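PDB 4KH3: antigen 43, which mediates self-association of Escherichia coli cells through a beta-helical autotransporter passenger domain, driving bacterial clumping and probably biofilm formation. Local coordinates for residues S165-K170 with D184-A189; L424-G429 with G442-S447. All blocks are in the same frame, centred on the assembly; numbering follows the deposited sequence.

Interaction 1 (S165-K170 with D184-A189)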
loop_
_atom_site.group_PDB
_atom_site.type_symbol
_atom_site.label_atom_id
_atom_site.label_comp_id
_atom_site.label_asym_id
_atom_site.label_seq_id
_atom_site.Cartn_x
_atom_site.Cartn_y
_atom_site.Cartn_z
ATOM N N SER A 165 20.154 1.383 -14.885
ATOM C CA SER A 165 19.676 2.723 -15.230
ATOM C C SER A 165 18.347 2.644 -15.950
ATOM O O SER A 165 18.193 3.122 -17.075
ATOM C CB SER A 165 20.703 3.472 -16.089
ATOM O OG SER A 165 21.953 3.545 -15.431
ATOM N N THR A 166 17.385 2.028 -15.284
ATOM C CA THR A 166 16.065 1.863 -15.843
ATOM C C THR A 166 15.158 2.965 -15.323
ATOM O O THR A 166 15.197 3.293 -14.137
ATOM C CB THR A 166 15.498 0.487 -15.429
ATOM O OG1 THR A 166 16.431 -0.533 -15.798
ATOM C CG2 THR A 166 14.165 0.223 -16.093
ATOM N N THR A 167 14.351 3.540 -16.205
ATOM C CA THR A 167 13.236 4.371 -15.773
ATOM C C THR A 167 11.927 3.644 -16.036
ATOM O O THR A 167 11.660 3.211 -17.167
ATOM C CB THR A 167 13.158 5.699 -16.543
ATOM O OG1 THR A 167 14.286 6.520 -16.232
ATOM C CG2 THR A 167 11.882 6.451 -16.166
ATOM N N ILE A 168 11.104 3.519 -15.002
ATOM C CA ILE A 168 9.780 2.949 -15.160
ATOM C C ILE A 168 8.736 4.054 -15.022
ATOM O O ILE A 168 8.511 4.592 -13.937
ATOM C CB ILE A 168 9.522 1.812 -14.145
ATOM C CG1 ILE A 168 10.689 0.816 -14.131
ATOM C CG2 ILE A 168 8.235 1.055 -14.483
ATOM C CD1 ILE A 168 10.593 -0.207 -12.990
ATOM N N ASN A 169 8.110 4.413 -16.135
ATOM C CA ASN A 169 7.084 5.450 -16.108
ATOM C C ASN A 169 5.697 4.918 -15.753
ATOM O O ASN A 169 5.546 3.734 -15.453
ATOM C CB ASN A 169 7.069 6.190 -17.430
ATOM C CG ASN A 169 8.291 7.063 -17.600
ATOM O OD1 ASN A 169 8.606 7.865 -16.721
ATOM N ND2 ASN A 169 9.003 6.900 -18.723
ATOM N N LYS A 170 4.697 5.793 -15.778
ATOM C CA LYS A 170 3.317 5.378 -15.553
ATOM C C LYS A 170 2.974 4.222 -16.494
ATOM O O LYS A 170 3.337 4.247 -17.679
ATOM C CB LYS A 170 2.382 6.562 -15.792
ATOM C CG LYS A 170 0.907 6.277 -15.558
ATOM C CD LYS A 170 0.099 7.571 -15.707
ATOM C CE LYS A 170 -1.408 7.328 -15.706
ATOM N NZ LYS A 170 -1.887 6.691 -14.443
ATOM N N ASP A 184 19.991 0.599 -10.092
ATOM C CA ASP A 184 19.653 1.998 -10.384
ATOM C C ASP A 184 18.354 2.084 -11.167
ATOM O O ASP A 184 18.356 2.223 -12.389
ATOM C CB ASP A 184 20.776 2.719 -11.142
ATOM C CG ASP A 184 22.158 2.510 -10.509
ATOM O OD1 ASP A 184 22.279 2.556 -9.268
ATOM O OD2 ASP A 184 23.127 2.277 -11.266
ATOM N N THR A 185 17.241 2.005 -10.456
ATOM C CA THR A 185 15.952 2.010 -11.098
ATOM C C THR A 185 15.148 3.191 -10.586
ATOM O O THR A 185 15.035 3.389 -9.378
ATOM C CB THR A 185 15.213 0.703 -10.805
ATOM O OG1 THR A 185 16.005 -0.393 -11.271
ATOM C CG2 THR A 185 13.884 0.660 -11.492
ATOM N N LEU A 186 14.595 3.976 -11.510
ATOM C CA LEU A 186 13.746 5.109 -11.153
ATOM C C LEU A 186 12.292 4.781 -11.454
ATOM O O LEU A 186 11.945 4.460 -12.584
ATOM C CB LEU A 186 14.182 6.354 -11.927
ATOM C CG LEU A 186 13.283 7.583 -11.851
ATOM C CD1 LEU A 186 13.119 8.059 -10.407
ATOM C CD2 LEU A 186 13.847 8.704 -12.730
ATOM N N ILE A 187 11.431 4.851 -10.448
ATOM C CA ILE A 187 10.041 4.451 -10.648
ATOM C C ILE A 187 9.051 5.566 -10.313
ATOM O O ILE A 187 8.938 5.986 -9.158
ATOM C CB ILE A 187 9.703 3.181 -9.825
ATOM C CG1 ILE A 187 10.832 2.153 -9.941
ATOM C CG2 ILE A 187 8.383 2.575 -10.268
ATOM C CD1 ILE A 187 10.497 0.837 -9.318
ATOM N N TYR A 188 8.334 6.050 -11.326
ATOM C CA TYR A 188 7.364 7.126 -11.122
ATOM C C TYR A 188 5.993 6.594 -10.723
ATOM O O TYR A 188 5.741 5.381 -10.752
ATOM C CB TYR A 188 7.230 8.001 -12.378
ATOM C CG TYR A 188 8.444 8.865 -12.676
ATOM C CD1 TYR A 188 8.702 10.011 -11.936
ATOM C CD2 TYR A 188 9.319 8.538 -13.711
ATOM C CE1 TYR A 188 9.806 10.814 -12.205
ATOM C CE2 TYR A 188 10.418 9.328 -13.994
ATOM C CZ TYR A 188 10.661 10.463 -13.227
ATOM O OH TYR A 188 11.749 11.256 -13.488
ATOM N N ALA A 189 5.119 7.517 -10.341
ATOM C CA ALA A 189 3.736 7.206 -10.021
ATOM C C ALA A 189 3.139 6.356 -11.131
ATOM O O ALA A 189 3.263 6.707 -12.312
ATOM C CB ALA A 189 2.941 8.496 -9.863
HETATM O O HOH W 1 17.594 -0.926 -13.471
#
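Thr-166, Thr-167 and Ile-168 pair in parallel register with Thr-185, Leu-186 and Ile-187, as expected for successive coils of a right-handed beta-helix. Four backbone hydrogen bonds form the ladder. Thr-166 N gives the first to Asp-184 O (3.1 Å), bent to 143° where the chain turns a corner. The next two are nearly straight: Leu-186 N donates to Thr-166 O, and Ile-168 N to Leu-186 O at 2.7 Å. Tyr-188 N closes the row on Ile-168 O.

The isoleucines supply the apolar contact on their face of the sheet. Their side chains run alongside each other and meet through CD1 of Ile-168 and CD1 of Ile-187 (3.8 Å). In Ile-168, CG1 lies beside the backbone N (chi1 -49°), which carries CD1 back to CG2 of Thr-185, 3.7 Å away. Polar contact on this face runs through one water, which bridges Thr-166 OG1 (2.6 Å) and Thr-185 OG1 (2.8 Å) and gives both buried hydroxyls a shared partner.

The aromatic contact lies on the other face. Thr-167 CG2 reaches the edge of the Tyr-188 ring at CE2 (3.9 Å), while the Asn-169 amide lies alongside the ring, the two planes tilted by only 14°, with OD1 3.2 Å from Tyr-188 CD2. Asn-169 ND2 is hydrogen-bonded to Asn-141, one coil earlier.

The pair lies between strand 139-140, beside Thr-166 and Thr-167, and strand 198-205, which packs on Leu-186, Ile-187 and Tyr-188; inside the coil, Gln-174 and Gln-193 cover the isoleucine face.

Interaction 2 (L424-G429 with G442-S447)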
loop_
_atom_site.group_PDB
_atom_site.type_symbol
_atom_site.label_atom_id
_atom_site.label_comp_id
_atom_site.label_asym_id
_atom_site.label_seq_id
_atom_site.Cartn_x
_atom_site.Cartn_y
_atom_site.Cartn_z
ATOM N N LEU A 424 -24.086 9.267 31.392
ATOM C CA LEU A 424 -23.840 9.363 29.959
ATOM C C LEU A 424 -24.158 10.794 29.524
ATOM O O LEU A 424 -25.269 11.270 29.720
ATOM C CB LEU A 424 -24.724 8.368 29.215
ATOM C CG LEU A 424 -24.661 8.361 27.688
ATOM C CD1 LEU A 424 -23.241 8.115 27.232
ATOM C CD2 LEU A 424 -25.602 7.306 27.106
ATOM N N THR A 425 -23.184 11.493 28.956
ATOM C CA THR A 425 -23.366 12.918 28.705
ATOM C C THR A 425 -22.970 13.353 27.297
ATOM O O THR A 425 -21.922 12.966 26.778
ATOM C CB THR A 425 -22.629 13.798 29.758
ATOM O OG1 THR A 425 -22.894 15.179 29.497
ATOM C CG2 THR A 425 -21.133 13.586 29.705
ATOM N N ILE A 426 -23.836 14.162 26.692
ATOM C CA ILE A 426 -23.577 14.774 25.398
ATOM C C ILE A 426 -23.521 16.280 25.610
ATOM O O ILE A 426 -24.494 16.887 26.048
ATOM C CB ILE A 426 -24.678 14.432 24.378
ATOM C CG1 ILE A 426 -24.591 12.960 23.971
ATOM C CG2 ILE A 426 -24.564 15.329 23.137
ATOM C CD1 ILE A 426 -25.122 11.977 24.982
ATOM N N ARG A 427 -22.383 16.887 25.313
ATOM C CA ARG A 427 -22.179 18.277 25.679
ATOM C C ARG A 427 -21.983 19.226 24.494
ATOM O O ARG A 427 -22.060 20.449 24.648
ATOM C CB ARG A 427 -20.986 18.372 26.623
ATOM C CG ARG A 427 -21.123 17.485 27.846
ATOM C CD ARG A 427 -19.959 17.669 28.807
ATOM N NE ARG A 427 -19.778 19.071 29.166
ATOM C CZ ARG A 427 -18.594 19.663 29.276
ATOM N NH1 ARG A 427 -17.482 18.971 29.060
ATOM N NH2 ARG A 427 -18.518 20.947 29.602
ATOM N N GLU A 428 -21.753 18.667 23.313
ATOM C CA GLU A 428 -21.267 19.454 22.183
ATOM C C GLU A 428 -21.439 18.666 20.883
ATOM O O GLU A 428 -21.050 17.507 20.802
ATOM C CB GLU A 428 -19.791 19.777 22.420
ATOM C CG GLU A 428 -19.148 20.731 21.437
ATOM C CD GLU A 428 -17.663 20.920 21.725
ATOM O OE1 GLU A 428 -17.194 20.423 22.775
ATOM O OE2 GLU A 428 -16.963 21.557 20.905
ATOM N N GLY A 429 -22.038 19.287 19.871
ATOM C CA GLY A 429 -22.313 18.611 18.614
ATOM C C GLY A 429 -23.352 17.501 18.699
ATOM O O GLY A 429 -24.209 17.485 19.577
ATOM N N GLY A 442 -28.620 4.724 35.834
ATOM C CA GLY A 442 -27.868 5.882 35.399
ATOM C C GLY A 442 -28.743 6.934 34.752
ATOM O O GLY A 442 -29.934 6.718 34.497
ATOM N N SER A 443 -28.149 8.087 34.481
ATOM C CA SER A 443 -28.873 9.148 33.803
ATOM C C SER A 443 -28.122 9.630 32.562
ATOM O O SER A 443 -26.889 9.557 32.499
ATOM C CB SER A 443 -29.146 10.310 34.763
ATOM O OG SER A 443 -27.938 10.919 35.184
ATOM N N VAL A 444 -28.877 10.111 31.575
ATOM C CA VAL A 444 -28.305 10.742 30.392
ATOM C C VAL A 444 -28.433 12.265 30.499
ATOM O O VAL A 444 -29.492 12.772 30.879
ATOM C CB VAL A 444 -29.009 10.276 29.114
ATOM C CG1 VAL A 444 -28.225 10.731 27.890
ATOM C CG2 VAL A 444 -29.196 8.758 29.118
ATOM N N GLU A 445 -27.359 12.988 30.184
ATOM C CA GLU A 445 -27.382 14.454 30.185
ATOM C C GLU A 445 -27.202 14.958 28.758
ATOM O O GLU A 445 -26.265 14.548 28.067
ATOM C CB GLU A 445 -26.245 15.023 31.033
ATOM C CG GLU A 445 -25.995 14.306 32.345
ATOM C CD GLU A 445 -26.829 14.854 33.482
ATOM O OE1 GLU A 445 -27.108 16.079 33.479
ATOM O OE2 GLU A 445 -27.203 14.059 34.376
ATOM N N LYS A 446 -28.090 15.843 28.315
ATOM C CA LYS A 446 -27.972 16.417 26.980
ATOM C C LYS A 446 -27.879 17.938 27.029
ATOM O O LYS A 446 -28.811 18.623 27.454
ATOM C CB LYS A 446 -29.131 15.978 26.080
ATOM C CG LYS A 446 -29.185 16.710 24.741
ATOM C CD LYS A 446 -27.904 16.526 23.934
ATOM C CE LYS A 446 -27.972 17.242 22.575
ATOM N NZ LYS A 446 -27.783 18.726 22.671
ATOM N N SER A 447 -26.740 18.456 26.598
ATOM C CA SER A 447 -26.531 19.889 26.520
ATOM C C SER A 447 -25.897 20.222 25.180
ATOM O O SER A 447 -25.706 19.339 24.335
ATOM C CB SER A 447 -25.662 20.379 27.682
ATOM O OG SER A 447 -24.460 19.639 27.767
HETATM O O HOH W 2 -24.982 17.395 29.155
HETATM O O HOH W 3 -24.959 19.348 21.659
#
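Ile-426 and Lys-446 meet at an angle on the inner face of the coil, the branch methyl CG2 of Ile-426 resting on CD of Lys-446 at 3.6 Å. The bend of the lysine chain at chi2 (59°) lays CD and CE against the isoleucine, and a second at chi4 (77°) turns NZ back to Ser-447 O (2.7 Å). NZ stands well above that carbonyl plane and also bonds to Gly-450 O and Glu-468 O; three carbonyl oxygens thus grip the ammonium of a buried residue. Further along this face, Leu-424 CG and Val-444 CG1 make a looser apolar contact of 4.3 Å.

Across the other face Thr-425 slants over Glu-445, its OG1 3.7 Å from CB of the glutamate. Having OG1 anti to the backbone N (chi1 -177°) lets the hydroxyl share a water with Ser-447 OG, 2.7 Å from that water, which also donates to Ile-426 O. The carboxylate of Glu-445 leads away to a weak bond from Ser-443 OG and another, also weak, from Asn-465 ND2. A second water donates to both Gly-429 O and Ser-447 O.

Between these two faces, the parallel strands are joined by Leu-424 N to Ser-443 O, Glu-445 N to Leu-424 O (2.7 Å), Ile-426 N to Glu-445 O and Ser-447 N to Ile-426 O.

This pair continues the beta-helix ladder: strand 403-407 adjoins 424-426, strand 463-466 adjoins 443-446, and Leu-452 of strand 451-455 packs from within the coil on Ile-426, Val-444 and Lys-446.

How the interactions relate
After several earlier coils from the N terminus, the chain closes a further turn at interaction 1, where 184-189 returns alongside 165-170 after 13 intervening residues that include strand 173-176. It then winds on through many further coils before interaction 2 does the same for 442-447 against 424-429, after 12 residues that include strand 431-434. The two loops follow one another in series, neither nesting nor crossing. The centres of interactions 1 and 2 are about 56 Å apart, on opposite sides of the chain's centre, and the two do not touch. Each ties neighbouring coils of the same elongated beta-helix, one in the N-terminal half and one toward the C-terminal end.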